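Local coordinates for protein WZI (Escherichia coli, PDB 2YNK) that forms a carbohydrate-binding beta-barrel in the outer membrane, an outer-membrane lectin that takes part in assembling the group 1 capsule, at residues Arg11-Trp16 with Gln52-Arg57; Ala15-Ser18 with Val22-Leu25; His24-Thr29 with Ser225-Ala230; Phe86-Pro91 with Ala371-Leu376; Lys276-Pro281 with Pro286-Gly291. All blocks are in the same frame, centred on the assembly; numbering follows the deposited sequence.

Interaction 1: residues Arg11-Trp16 with Gln52-Arg57; sequences RNDLAW and QVVLAR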
# COMPACT_ATOMS: atom_id res chain seq x y z
N ARG A 11 -2.55 3.09 9.42
CA ARG A 11 -3.66 2.87 8.50
C ARG A 11 -4.83 2.20 9.18
O ARG A 11 -5.96 2.59 8.96
CB ARG A 11 -3.23 2.03 7.28
CG ARG A 11 -4.43 1.60 6.44
CD ARG A 11 -4.12 1.14 5.03
NE ARG A 11 -5.39 0.88 4.36
CZ ARG A 11 -5.60 -0.00 3.40
NH1 ARG A 11 -4.62 -0.75 2.92
NH2 ARG A 11 -6.83 -0.14 2.90
N ASN A 12 -4.56 1.17 9.97
CA ASN A 12 -5.64 0.42 10.62
C ASN A 12 -6.35 1.30 11.69
O ASN A 12 -7.57 1.26 11.82
CB ASN A 12 -5.10 -0.88 11.24
CG ASN A 12 -4.54 -1.84 10.19
OD1 ASN A 12 -3.36 -2.21 10.26
ND2 ASN A 12 -5.36 -2.23 9.22
N ASP A 13 -5.57 2.10 12.41
CA ASP A 13 -6.09 3.05 13.37
C ASP A 13 -6.94 4.15 12.69
O ASP A 13 -8.03 4.48 13.16
CB ASP A 13 -4.95 3.66 14.20
CG ASP A 13 -4.52 2.76 15.37
OD1 ASP A 13 -4.88 1.56 15.36
OD2 ASP A 13 -3.84 3.23 16.30
N LEU A 14 -6.46 4.70 11.58
CA LEU A 14 -7.24 5.68 10.83
C LEU A 14 -8.50 5.05 10.26
O LEU A 14 -9.57 5.65 10.30
CB LEU A 14 -6.41 6.28 9.68
CG LEU A 14 -5.28 7.25 10.02
CD1 LEU A 14 -4.67 7.80 8.74
CD2 LEU A 14 -5.78 8.38 10.91
N ALA A 15 -8.37 3.83 9.72
CA ALA A 15 -9.50 3.14 9.09
C ALA A 15 -10.58 2.81 10.11
O ALA A 15 -11.77 2.82 9.80
CB ALA A 15 -9.02 1.87 8.39
N TRP A 16 -10.15 2.51 11.33
CA TRP A 16 -11.06 2.24 12.43
C TRP A 16 -11.87 3.48 12.71
O TRP A 16 -13.10 3.45 12.73
CB TRP A 16 -10.25 1.81 13.65
CG TRP A 16 -11.03 1.26 14.83
CD1 TRP A 16 -11.31 -0.07 15.11
CD2 TRP A 16 -11.59 2.01 15.96
NE1 TRP A 16 -12.01 -0.19 16.28
CE2 TRP A 16 -12.21 1.02 16.84
CE3 TRP A 16 -11.65 3.35 16.30
CZ2 TRP A 16 -12.86 1.39 18.01
CZ3 TRP A 16 -12.31 3.71 17.49
CH2 TRP A 16 -12.90 2.75 18.32
N GLN A 52 -11.35 7.47 22.07
CA GLN A 52 -10.37 8.47 22.49
C GLN A 52 -8.99 7.83 22.52
O GLN A 52 -8.00 8.46 22.16
CB GLN A 52 -10.74 9.06 23.85
CG GLN A 52 -12.22 9.41 23.98
CD GLN A 52 -12.49 10.67 24.78
OE1 GLN A 52 -13.23 10.65 25.77
NE2 GLN A 52 -11.90 11.79 24.35
N VAL A 53 -8.94 6.57 22.93
CA VAL A 53 -7.70 5.79 22.91
C VAL A 53 -7.10 5.72 21.50
O VAL A 53 -5.92 6.01 21.30
CB VAL A 53 -7.95 4.35 23.42
CG1 VAL A 53 -6.74 3.45 23.14
CG2 VAL A 53 -8.28 4.35 24.90
N VAL A 54 -7.91 5.34 20.52
CA VAL A 54 -7.43 5.29 19.14
C VAL A 54 -6.98 6.68 18.69
O VAL A 54 -5.87 6.84 18.22
CB VAL A 54 -8.46 4.69 18.17
CG1 VAL A 54 -7.94 4.76 16.74
CG2 VAL A 54 -8.79 3.25 18.54
N LEU A 55 -7.85 7.68 18.85
CA LEU A 55 -7.51 9.07 18.50
C LEU A 55 -6.13 9.52 18.98
O LEU A 55 -5.35 10.10 18.22
CB LEU A 55 -8.55 10.05 19.06
CG LEU A 55 -9.77 10.36 18.18
CD1 LEU A 55 -10.58 11.50 18.80
CD2 LEU A 55 -9.36 10.71 16.76
N ALA A 56 -5.83 9.27 20.25
CA ALA A 56 -4.59 9.76 20.85
C ALA A 56 -3.39 9.10 20.19
O ALA A 56 -2.29 9.67 20.15
CB ALA A 56 -4.59 9.50 22.36
N ARG A 57 -3.61 7.90 19.66
CA ARG A 57 -2.57 7.10 19.01
C ARG A 57 -2.12 7.72 17.69
O ARG A 57 -0.94 7.64 17.36
CB ARG A 57 -3.07 5.66 18.80
CG ARG A 57 -2.17 4.59 19.40
CD ARG A 57 -2.95 3.50 20.11
NE ARG A 57 -3.90 2.82 19.22
CZ ARG A 57 -4.80 1.92 19.62
NH1 ARG A 57 -4.90 1.57 20.90
NH2 ARG A 57 -5.61 1.36 18.73
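Asp13 and Trp16, one helical turn apart, receive Arg57 and Val54 from helix 49-65. The two helices run at 135° to each other with their local axes 9.7 Å apart, the Val54 and Arg57 side chains filling the space between. The compact half of the contact is apolar. Val54 puts its CG2 methyl over one face of the Trp16 indole, nearer the rim of the six-membered ring than its middle, 3.8 Å from that ring's centroid in a CH-pi contact. Its other methyl, CG1, rests 3.6 Å from the backbone O of Asp13, so that the valine fills the angle between indole and helix. With CG anti to the backbone N (chi1 -170°), the indole lies across the gap and offers that face to Val54, while its NE1 is bonded to the backbone O of His316 in the barrel wall. The other half is polar and less closely matched. Arg57 bends twice along its chain and meets the aspartate edge-on: NE gives a nearly straight bond (172°) of 2.9 Å to the syn side of Asp13 OD2. The second arm, from NH2 to OD1, is weak at 3.5 Å, and the planes of carboxylate and guanidinium are twisted apart, so the bridge rests on one strong bond. The solvent side of helix 49-65, with Gln52 and Ala56, is turned away. Asp13 OD2 also takes a salt bridge from Arg383 of strand 383-393; two arginines on one buried carboxylate would favour its charged form and tie both helices to the barrel wall.

Interaction 2: residues Ala15-Ser18 with Val22-Leu25; sequences AWLS and VIHL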
# COMPACT_ATOMS: atom_id res chain seq x y z
N ALA A 15 -8.37 3.83 9.72
CA ALA A 15 -9.50 3.14 9.09
C ALA A 15 -10.58 2.81 10.11
O ALA A 15 -11.77 2.82 9.80
CB ALA A 15 -9.02 1.87 8.39
N TRP A 16 -10.15 2.51 11.33
CA TRP A 16 -11.06 2.24 12.43
C TRP A 16 -11.87 3.48 12.71
O TRP A 16 -13.10 3.45 12.73
CB TRP A 16 -10.25 1.81 13.65
CG TRP A 16 -11.03 1.26 14.83
CD1 TRP A 16 -11.31 -0.07 15.11
CD2 TRP A 16 -11.59 2.01 15.96
NE1 TRP A 16 -12.01 -0.19 16.28
CE2 TRP A 16 -12.21 1.02 16.84
CE3 TRP A 16 -11.65 3.35 16.30
CZ2 TRP A 16 -12.86 1.39 18.01
CZ3 TRP A 16 -12.31 3.71 17.49
CH2 TRP A 16 -12.90 2.75 18.32
N LEU A 17 -11.18 4.60 12.89
CA LEU A 17 -11.82 5.87 13.19
C LEU A 17 -12.75 6.33 12.06
O LEU A 17 -13.84 6.87 12.32
CB LEU A 17 -10.76 6.94 13.47
CG LEU A 17 -9.98 6.74 14.78
CD1 LEU A 17 -8.61 7.39 14.71
CD2 LEU A 17 -10.78 7.28 15.96
N SER A 18 -12.34 6.10 10.82
CA SER A 18 -13.08 6.58 9.65
C SER A 18 -14.38 5.81 9.45
O SER A 18 -15.42 6.39 9.19
CB SER A 18 -12.21 6.50 8.39
OG SER A 18 -12.99 6.56 7.20
N VAL A 22 -16.04 8.61 13.32
CA VAL A 22 -15.36 9.54 14.21
C VAL A 22 -14.51 10.57 13.47
O VAL A 22 -14.28 11.66 13.98
CB VAL A 22 -14.44 8.81 15.19
CG1 VAL A 22 -13.73 9.79 16.10
CG2 VAL A 22 -15.24 7.78 15.98
N ILE A 23 -14.00 10.19 12.29
CA ILE A 23 -13.35 11.13 11.36
C ILE A 23 -13.75 10.82 9.92
O ILE A 23 -14.35 9.77 9.65
CB ILE A 23 -11.81 11.15 11.49
CG1 ILE A 23 -11.21 9.75 11.32
CG2 ILE A 23 -11.39 11.72 12.83
CD1 ILE A 23 -9.72 9.69 11.61
N HIS A 24 -13.46 11.74 9.01
CA HIS A 24 -13.70 11.53 7.58
C HIS A 24 -12.39 11.73 6.87
O HIS A 24 -11.81 12.81 6.93
CB HIS A 24 -14.77 12.47 7.07
CG HIS A 24 -16.07 12.36 7.83
ND1 HIS A 24 -16.79 11.21 7.85
CD2 HIS A 24 -16.76 13.28 8.62
CE1 HIS A 24 -17.89 11.40 8.62
NE2 HIS A 24 -17.86 12.66 9.09
N LEU A 25 -11.91 10.68 6.21
CA LEU A 25 -10.56 10.69 5.68
C LEU A 25 -10.32 9.55 4.71
O LEU A 25 -10.47 8.38 5.08
CB LEU A 25 -9.58 10.54 6.84
CG LEU A 25 -8.11 10.60 6.49
CD1 LEU A 25 -7.80 11.98 5.95
CD2 LEU A 25 -7.26 10.28 7.71
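Leu17 is met by two aliphatic side chains of the returning loop, Val22 and Ile23, and neither lies parallel to it: both cross obliquely. Its branches divide the work. CD2 reaches Val22 CG1 at 3.9 Å, whereas the root of the side chain, CB, is covered by the end of Ile23, with CD1 3.5 Å away. Ile23 can do this because its CG1 sits between the backbone N and the carbonyl carbon (chi1 55°), which swings the ethyl arm back over the last turns of the helix. Ser18 takes a different part: its CA, not its hydroxyl, is the nearest point to Ile23 O, a CA-H...O contact of 3.4 Å.

Underneath these side chains the backbone O of Leu17 faces two successive amides. The bonds from Val22 N (3.0 Å) and Ile23 N (3.3 Å) are both weak, the first because it is strongly bent, at 126°. Together they hold the loop against the final turns of helix 8-19, and a backbone bond between Val22 and Lys45 ties the loop to the next part of the chain. Val54 of helix 49-65 also packs on Leu17, and Ala44 on Ile23, which encloses the cluster in a buried apolar core. This is a helix terminus with the chain folding back across it, here within the small N-terminal helical bundle that fills one end of the Wzi beta-barrel.

Interaction 3: residues His24-Thr29 with Ser225-Ala230; sequences HLSLST and SLELGA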
# COMPACT_ATOMS: atom_id res chain seq x y z
N HIS A 24 -13.46 11.74 9.01
CA HIS A 24 -13.70 11.53 7.58
C HIS A 24 -12.39 11.73 6.87
O HIS A 24 -11.81 12.81 6.93
CB HIS A 24 -14.77 12.47 7.07
CG HIS A 24 -16.07 12.36 7.83
ND1 HIS A 24 -16.79 11.21 7.85
CD2 HIS A 24 -16.76 13.28 8.62
CE1 HIS A 24 -17.89 11.40 8.62
NE2 HIS A 24 -17.86 12.66 9.09
N LEU A 25 -11.91 10.68 6.21
CA LEU A 25 -10.56 10.69 5.68
C LEU A 25 -10.32 9.55 4.71
O LEU A 25 -10.47 8.38 5.08
CB LEU A 25 -9.58 10.54 6.84
CG LEU A 25 -8.11 10.60 6.49
CD1 LEU A 25 -7.80 11.98 5.95
CD2 LEU A 25 -7.26 10.28 7.71
N SER A 26 -9.92 9.87 3.49
CA SER A 26 -9.60 8.83 2.53
C SER A 26 -8.30 8.11 2.89
O SER A 26 -7.29 8.74 3.22
CB SER A 26 -9.48 9.41 1.13
OG SER A 26 -9.33 8.36 0.20
N LEU A 27 -8.34 6.78 2.84
CA LEU A 27 -7.16 5.97 3.07
C LEU A 27 -6.86 5.09 1.86
O LEU A 27 -6.23 4.06 2.01
CB LEU A 27 -7.37 5.10 4.31
CG LEU A 27 -7.63 5.84 5.62
CD1 LEU A 27 -7.94 4.85 6.73
CD2 LEU A 27 -6.44 6.71 5.99
N SER A 28 -7.28 5.50 0.67
CA SER A 28 -7.09 4.67 -0.52
C SER A 28 -6.04 5.22 -1.49
O SER A 28 -5.83 4.65 -2.56
CB SER A 28 -8.42 4.45 -1.24
OG SER A 28 -8.82 5.63 -1.91
N THR A 29 -5.37 6.30 -1.12
CA THR A 29 -4.27 6.84 -1.89
C THR A 29 -3.13 7.21 -0.96
O THR A 29 -3.16 8.27 -0.32
CB THR A 29 -4.71 8.05 -2.71
OG1 THR A 29 -5.57 7.60 -3.75
CG2 THR A 29 -3.54 8.75 -3.33
N SER A 225 -20.65 8.45 2.71
CA SER A 225 -20.76 6.99 2.65
C SER A 225 -20.03 6.33 1.47
O SER A 225 -19.74 5.14 1.52
CB SER A 225 -22.23 6.56 2.61
OG SER A 225 -22.85 6.71 3.88
N LEU A 226 -19.76 7.09 0.42
CA LEU A 226 -19.20 6.52 -0.80
C LEU A 226 -17.95 7.27 -1.24
O LEU A 226 -17.98 8.49 -1.39
CB LEU A 226 -20.23 6.59 -1.92
CG LEU A 226 -19.81 6.05 -3.30
CD1 LEU A 226 -19.79 4.53 -3.31
CD2 LEU A 226 -20.75 6.59 -4.36
N GLU A 227 -16.85 6.53 -1.43
CA GLU A 227 -15.66 7.05 -2.09
C GLU A 227 -15.51 6.37 -3.44
O GLU A 227 -15.75 5.17 -3.57
CB GLU A 227 -14.42 6.79 -1.24
CG GLU A 227 -13.12 7.12 -1.95
CD GLU A 227 -12.00 7.50 -1.00
OE1 GLU A 227 -11.99 8.67 -0.56
OE2 GLU A 227 -11.15 6.64 -0.68
N LEU A 228 -15.15 7.14 -4.46
CA LEU A 228 -14.93 6.60 -5.81
C LEU A 228 -13.54 6.94 -6.28
O LEU A 228 -13.09 8.08 -6.17
CB LEU A 228 -15.94 7.17 -6.80
CG LEU A 228 -17.40 6.80 -6.59
CD1 LEU A 228 -18.24 7.45 -7.67
CD2 LEU A 228 -17.58 5.29 -6.58
N GLY A 229 -12.85 5.94 -6.83
CA GLY A 229 -11.50 6.11 -7.34
C GLY A 229 -11.36 5.75 -8.81
O GLY A 229 -12.03 4.85 -9.32
N ALA A 230 -10.46 6.46 -9.48
CA ALA A 230 -10.04 6.14 -10.83
C ALA A 230 -8.51 6.23 -10.86
O ALA A 230 -7.92 7.09 -10.19
CB ALA A 230 -10.66 7.12 -11.82
O HOH W 1 -10.49 5.34 1.80
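The Glu227 carboxylate is the flat group of this contact, and serine hydroxyls of the loop 24-29 gather at its far end. Ser26 OG stands close to the carboxylate plane, beyond the two oxygens, 2.8 Å from OE1 and 2.7 Å from OE2; its single proton can go to either, and which one takes it is not settled. Ser28 OG approaches from above the plane, 45° out of it, and donates to OE2 at 2.8 Å. A water occupies the opposite side of the plane, giving a hydrogen bond of 2.9 Å to OE2 and accepting one of 2.8 Å from the backbone N of Leu27. The loop therefore touches the carboxylate through two hydroxyls and, by way of the water, through a backbone amide.

Glu227 gets there by reaching out from its strand: CG is anti to the backbone N (chi1 171°) and the chain stays extended beyond it, spanning a gap in which the nearest CA atoms, those of Ser26 and Glu227, are still 7.8 Å apart. Ser28 folds its OG between its own N and carbonyl carbon (chi1 73°), which brings the hydroxyl round to OE2. Around this point, Arg217 of strand 212-221 bonds Ser28 OG through NH2 and Thr29 OG1 through NE, joining the loop to a second strand of the barrel. With two hydroxyls and a water turned to its oxygens and an arginine just behind Ser28, Glu227 is probably ionised, its charge shared among several neutral groups of the loop and relayed through Ser28 toward Arg217.

Interaction 4: residues Phe86-Pro91 with Ala371-Leu376; sequences FGQTQP and AGKVEL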
# COMPACT_ATOMS: atom_id res chain seq x y z
N PHE A 86 -0.65 -4.63 2.78
CA PHE A 86 -0.26 -3.25 2.92
C PHE A 86 0.80 -3.11 3.99
O PHE A 86 0.61 -3.50 5.14
CB PHE A 86 -1.49 -2.43 3.26
CG PHE A 86 -1.20 -1.00 3.55
CD1 PHE A 86 -0.90 -0.59 4.83
CD2 PHE A 86 -1.24 -0.06 2.54
CE1 PHE A 86 -0.63 0.73 5.10
CE2 PHE A 86 -0.98 1.26 2.80
CZ PHE A 86 -0.67 1.65 4.09
N GLY A 87 1.94 -2.56 3.57
CA GLY A 87 3.05 -2.27 4.45
C GLY A 87 3.81 -3.47 4.99
O GLY A 87 4.61 -3.31 5.92
N GLN A 88 3.59 -4.66 4.44
CA GLN A 88 4.17 -5.86 5.05
C GLN A 88 5.12 -6.72 4.17
O GLN A 88 5.58 -7.76 4.63
CB GLN A 88 3.03 -6.72 5.62
CG GLN A 88 2.39 -6.12 6.88
CD GLN A 88 0.94 -6.52 7.05
OE1 GLN A 88 0.64 -7.61 7.53
NE2 GLN A 88 0.02 -5.63 6.67
N THR A 89 5.44 -6.29 2.94
CA THR A 89 6.41 -7.02 2.10
C THR A 89 7.83 -6.52 2.37
O THR A 89 8.20 -5.43 1.94
CB THR A 89 6.12 -6.89 0.56
OG1 THR A 89 4.83 -7.43 0.23
CG2 THR A 89 7.18 -7.62 -0.26
N GLN A 90 8.63 -7.31 3.07
CA GLN A 90 10.05 -7.01 3.26
C GLN A 90 10.90 -7.54 2.09
O GLN A 90 10.65 -8.64 1.59
CB GLN A 90 10.53 -7.60 4.58
CG GLN A 90 10.00 -6.86 5.80
CD GLN A 90 10.84 -5.65 6.20
OE1 GLN A 90 11.92 -5.39 5.65
NE2 GLN A 90 10.34 -4.90 7.18
N PRO A 91 11.89 -6.75 1.64
CA PRO A 91 12.67 -7.11 0.46
C PRO A 91 13.85 -8.05 0.73
O PRO A 91 14.51 -8.50 -0.21
CB PRO A 91 13.19 -5.75 -0.01
CG PRO A 91 13.43 -5.03 1.27
CD PRO A 91 12.29 -5.43 2.16
N ALA A 371 -8.66 -13.93 1.68
CA ALA A 371 -7.92 -13.76 2.93
C ALA A 371 -8.77 -13.04 3.96
O ALA A 371 -9.49 -12.10 3.65
CB ALA A 371 -6.64 -13.00 2.69
N GLY A 372 -8.68 -13.52 5.20
CA GLY A 372 -9.35 -12.89 6.31
C GLY A 372 -8.30 -12.52 7.32
O GLY A 372 -7.29 -13.22 7.45
N LYS A 373 -8.52 -11.41 8.02
CA LYS A 373 -7.65 -11.02 9.13
C LYS A 373 -8.46 -10.35 10.25
O LYS A 373 -9.30 -9.50 9.99
CB LYS A 373 -6.56 -10.06 8.64
CG LYS A 373 -5.45 -9.79 9.65
CD LYS A 373 -4.46 -8.77 9.10
CE LYS A 373 -3.29 -8.53 10.03
NZ LYS A 373 -2.05 -8.11 9.31
N VAL A 374 -8.19 -10.76 11.48
CA VAL A 374 -8.73 -10.11 12.66
C VAL A 374 -7.56 -9.57 13.47
O VAL A 374 -6.49 -10.19 13.49
CB VAL A 374 -9.47 -11.11 13.55
CG1 VAL A 374 -10.12 -10.39 14.73
CG2 VAL A 374 -10.50 -11.89 12.74
N GLU A 375 -7.74 -8.42 14.13
CA GLU A 375 -6.80 -7.99 15.16
C GLU A 375 -7.39 -7.17 16.32
O GLU A 375 -8.26 -6.29 16.14
CB GLU A 375 -5.59 -7.26 14.57
CG GLU A 375 -5.95 -6.04 13.75
CD GLU A 375 -4.93 -4.91 13.84
OE1 GLU A 375 -3.87 -5.10 14.47
OE2 GLU A 375 -5.21 -3.82 13.26
N LEU A 376 -6.90 -7.49 17.51
CA LEU A 376 -7.25 -6.81 18.73
C LEU A 376 -6.13 -5.84 19.03
O LEU A 376 -4.95 -6.18 18.92
CB LEU A 376 -7.37 -7.81 19.89
CG LEU A 376 -7.79 -7.20 21.23
CD1 LEU A 376 -9.28 -6.91 21.22
CD2 LEU A 376 -7.42 -8.11 22.38
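Gln88 follows a turn at Gly87, whose phi is positive (70°), and faces Lys373 on the extended strand 371-376, with no pairing between the two backbones. The contact is small, 54 Å² in all, and rests on the ends of two long side chains that come from opposite directions. Lys373 is drawn out along its whole length, CG anti to the backbone N (chi1 -169°) and every later torsion extended, which carries its ammonium from the strand toward the loop. Its NZ ends 3.3 Å from Gln88 OE1, but the angle is poor and this is not a hydrogen bond; at most the positive charge feels the negative end of the amide dipole.

The glutamine amide is held from its other end. NE2 donates to the backbone O of Phe86, two residues back, in a bond of 2.7 Å at 160°, with the acceptor oxygen close to the plane of the glutamine amide. This link folds the side chain over the Gly87 turn and so fixes which end of the amide is presented to Lys373.

On the strand, Lys373 lies between Tyr326 of strand 322-331 and Ser385 of strand 383-393. Its side of the wall is the one that also carries Glu375, which touches Asn12 of helix 8-19, while Leu376 on the other side contacts a bound dodecane. Gln88 packs on Asn8 of helix 8-19, so it meets both that helix and the inward-reaching Lys373 of the barrel wall.

Interaction 5: residues Lys276-Pro281 with Pro286-Gly291; sequences KFKLEP and PVSFYG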
# COMPACT_ATOMS: atom_id res chain seq x y z
N LYS A 276 -15.22 2.47 -2.09
CA LYS A 276 -15.44 2.02 -0.72
C LYS A 276 -16.77 2.62 -0.23
O LYS A 276 -17.01 3.82 -0.37
CB LYS A 276 -14.27 2.42 0.20
CG LYS A 276 -14.40 1.88 1.62
CD LYS A 276 -13.27 2.28 2.57
CE LYS A 276 -13.62 1.90 4.01
NZ LYS A 276 -12.46 1.84 4.96
N PHE A 277 -17.63 1.77 0.34
CA PHE A 277 -18.95 2.19 0.81
C PHE A 277 -19.12 1.96 2.31
O PHE A 277 -19.20 0.83 2.76
CB PHE A 277 -20.04 1.43 0.05
CG PHE A 277 -21.43 1.92 0.34
CD1 PHE A 277 -21.94 3.04 -0.32
CD2 PHE A 277 -22.24 1.28 1.26
CE1 PHE A 277 -23.22 3.50 -0.06
CE2 PHE A 277 -23.52 1.74 1.52
CZ PHE A 277 -24.01 2.85 0.86
N LYS A 278 -19.18 3.05 3.07
CA LYS A 278 -19.33 2.98 4.53
C LYS A 278 -20.80 2.81 4.90
O LYS A 278 -21.66 3.45 4.31
CB LYS A 278 -18.79 4.25 5.20
CG LYS A 278 -17.28 4.44 5.05
CD LYS A 278 -16.84 5.88 5.30
CE LYS A 278 -15.79 6.32 4.29
NZ LYS A 278 -16.29 6.32 2.87
N LEU A 279 -21.08 1.94 5.87
CA LEU A 279 -22.45 1.69 6.31
C LEU A 279 -22.84 2.49 7.56
O LEU A 279 -24.03 2.65 7.84
CB LEU A 279 -22.69 0.19 6.56
CG LEU A 279 -22.92 -0.69 5.32
CD1 LEU A 279 -23.04 -2.16 5.70
CD2 LEU A 279 -24.16 -0.24 4.57
N GLU A 280 -21.86 2.99 8.30
CA GLU A 280 -22.14 3.69 9.55
C GLU A 280 -23.10 4.87 9.37
O GLU A 280 -24.04 5.02 10.15
CB GLU A 280 -20.84 4.16 10.22
CG GLU A 280 -21.02 4.74 11.62
CD GLU A 280 -21.48 6.19 11.65
OE1 GLU A 280 -21.24 6.92 10.65
OE2 GLU A 280 -22.08 6.61 12.67
N PRO A 281 -22.88 5.71 8.33
CA PRO A 281 -23.72 6.90 8.23
C PRO A 281 -25.22 6.63 8.01
O PRO A 281 -26.01 7.57 8.08
CB PRO A 281 -23.13 7.65 7.03
CG PRO A 281 -21.76 7.10 6.86
CD PRO A 281 -21.87 5.66 7.26
N PRO A 286 -20.38 -0.18 11.99
CA PRO A 286 -19.03 0.24 11.67
C PRO A 286 -18.39 -0.79 10.73
O PRO A 286 -17.41 -1.46 11.07
CB PRO A 286 -18.36 0.26 13.03
CG PRO A 286 -19.00 -0.87 13.76
CD PRO A 286 -20.39 -1.02 13.20
N VAL A 287 -19.00 -0.90 9.56
CA VAL A 287 -18.70 -1.91 8.58
C VAL A 287 -18.65 -1.20 7.24
O VAL A 287 -19.40 -0.25 7.01
CB VAL A 287 -19.79 -2.99 8.54
CG1 VAL A 287 -19.57 -3.96 7.39
CG2 VAL A 287 -19.85 -3.73 9.87
N SER A 288 -17.74 -1.63 6.36
CA SER A 288 -17.69 -1.10 5.01
C SER A 288 -17.44 -2.23 4.05
O SER A 288 -16.98 -3.30 4.43
CB SER A 288 -16.57 -0.08 4.86
OG SER A 288 -16.63 0.90 5.88
N PHE A 289 -17.75 -1.99 2.79
CA PHE A 289 -17.32 -2.89 1.75
C PHE A 289 -16.70 -2.10 0.61
O PHE A 289 -17.06 -0.94 0.37
CB PHE A 289 -18.44 -3.84 1.30
CG PHE A 289 -19.60 -3.17 0.62
CD1 PHE A 289 -20.66 -2.65 1.37
CD2 PHE A 289 -19.68 -3.11 -0.76
CE1 PHE A 289 -21.75 -2.06 0.75
CE2 PHE A 289 -20.77 -2.52 -1.40
CZ PHE A 289 -21.81 -1.99 -0.64
N TYR A 290 -15.73 -2.73 -0.06
CA TYR A 290 -14.94 -2.07 -1.08
C TYR A 290 -14.64 -3.00 -2.25
O TYR A 290 -14.73 -4.22 -2.14
CB TYR A 290 -13.64 -1.56 -0.46
CG TYR A 290 -12.85 -2.62 0.30
CD1 TYR A 290 -12.00 -3.50 -0.37
CD2 TYR A 290 -12.95 -2.73 1.68
CE1 TYR A 290 -11.28 -4.46 0.31
CE2 TYR A 290 -12.24 -3.70 2.38
CZ TYR A 290 -11.40 -4.56 1.68
OH TYR A 290 -10.67 -5.52 2.34
N GLY A 291 -14.27 -2.40 -3.38
CA GLY A 291 -13.94 -3.13 -4.61
C GLY A 291 -13.01 -2.36 -5.53
O GLY A 291 -12.94 -1.13 -5.48
O HOH W 2 -18.68 2.38 7.95
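Phe277 and Phe289 are cross-strand partners brought together by different first torsions: Phe277 CG is anti to the backbone N (chi1 -172°), whereas Phe289 CG stands between N and carbonyl carbon (chi1 65°) and leans back over its neighbour. The side chains lie side by side, with the rings oblique, planes 45° apart, and Phe289 CE1 3.4 Å from Phe277 CD2. Phe277 CB lies over one face of the Phe289 ring, 4.1 Å from the centroid, a CH-pi contact.

Beneath them the two residues form a hydrogen-bonded antiparallel pair, Phe277 N to Phe289 O at 2.8 Å and Phe289 N to Phe277 O at 3.2 Å. Leu279 N to Val287 O, at 3.0 Å, continues the pairing to where the strands part. This is a beta-hairpin of the 18-stranded barrel, strands 268-278 and 287-295, whose connection contains the short helix 280-283. A water seals the junction, accepting from Glu280 N and donating to Val287 O.

The opposite face of the sheet, with Lys276, Lys278, Ser288 and Tyr290, is polar. Lys276 runs extended across the hairpin, its CE 3.7 Å from Ser288 CB, and its NZ forms salt bridges with Glu313 of strand 306-317 and Asp19 of helix 8-19. Asp19 also bonds Ser288 OG, while Tyr290 OH turns away to Glu328 of strand 322-331.

How the interactions relate
Interactions 1 and 2 share Ala15 and Trp16 of helix 8-19, their centres 8 Å apart. The chain then runs straight from interaction 2 into interaction 3 through His24 and Leu25. Interaction 3 meets interaction 5 on neighbouring strands 226-236 and 268-278, joined by probable backbone bonds, Ser225 O to Lys278 N among them; interactions 2, 3 and 5 lie about 11 Å apart, centre to centre. Interaction 4 stands off by 17 to 20 Å between centres, at another part of the same closed sheet, yet touches interaction 1 through Arg11 with Phe86. The N-terminal helices and loops are thus fastened to the barrel wall in several separate places.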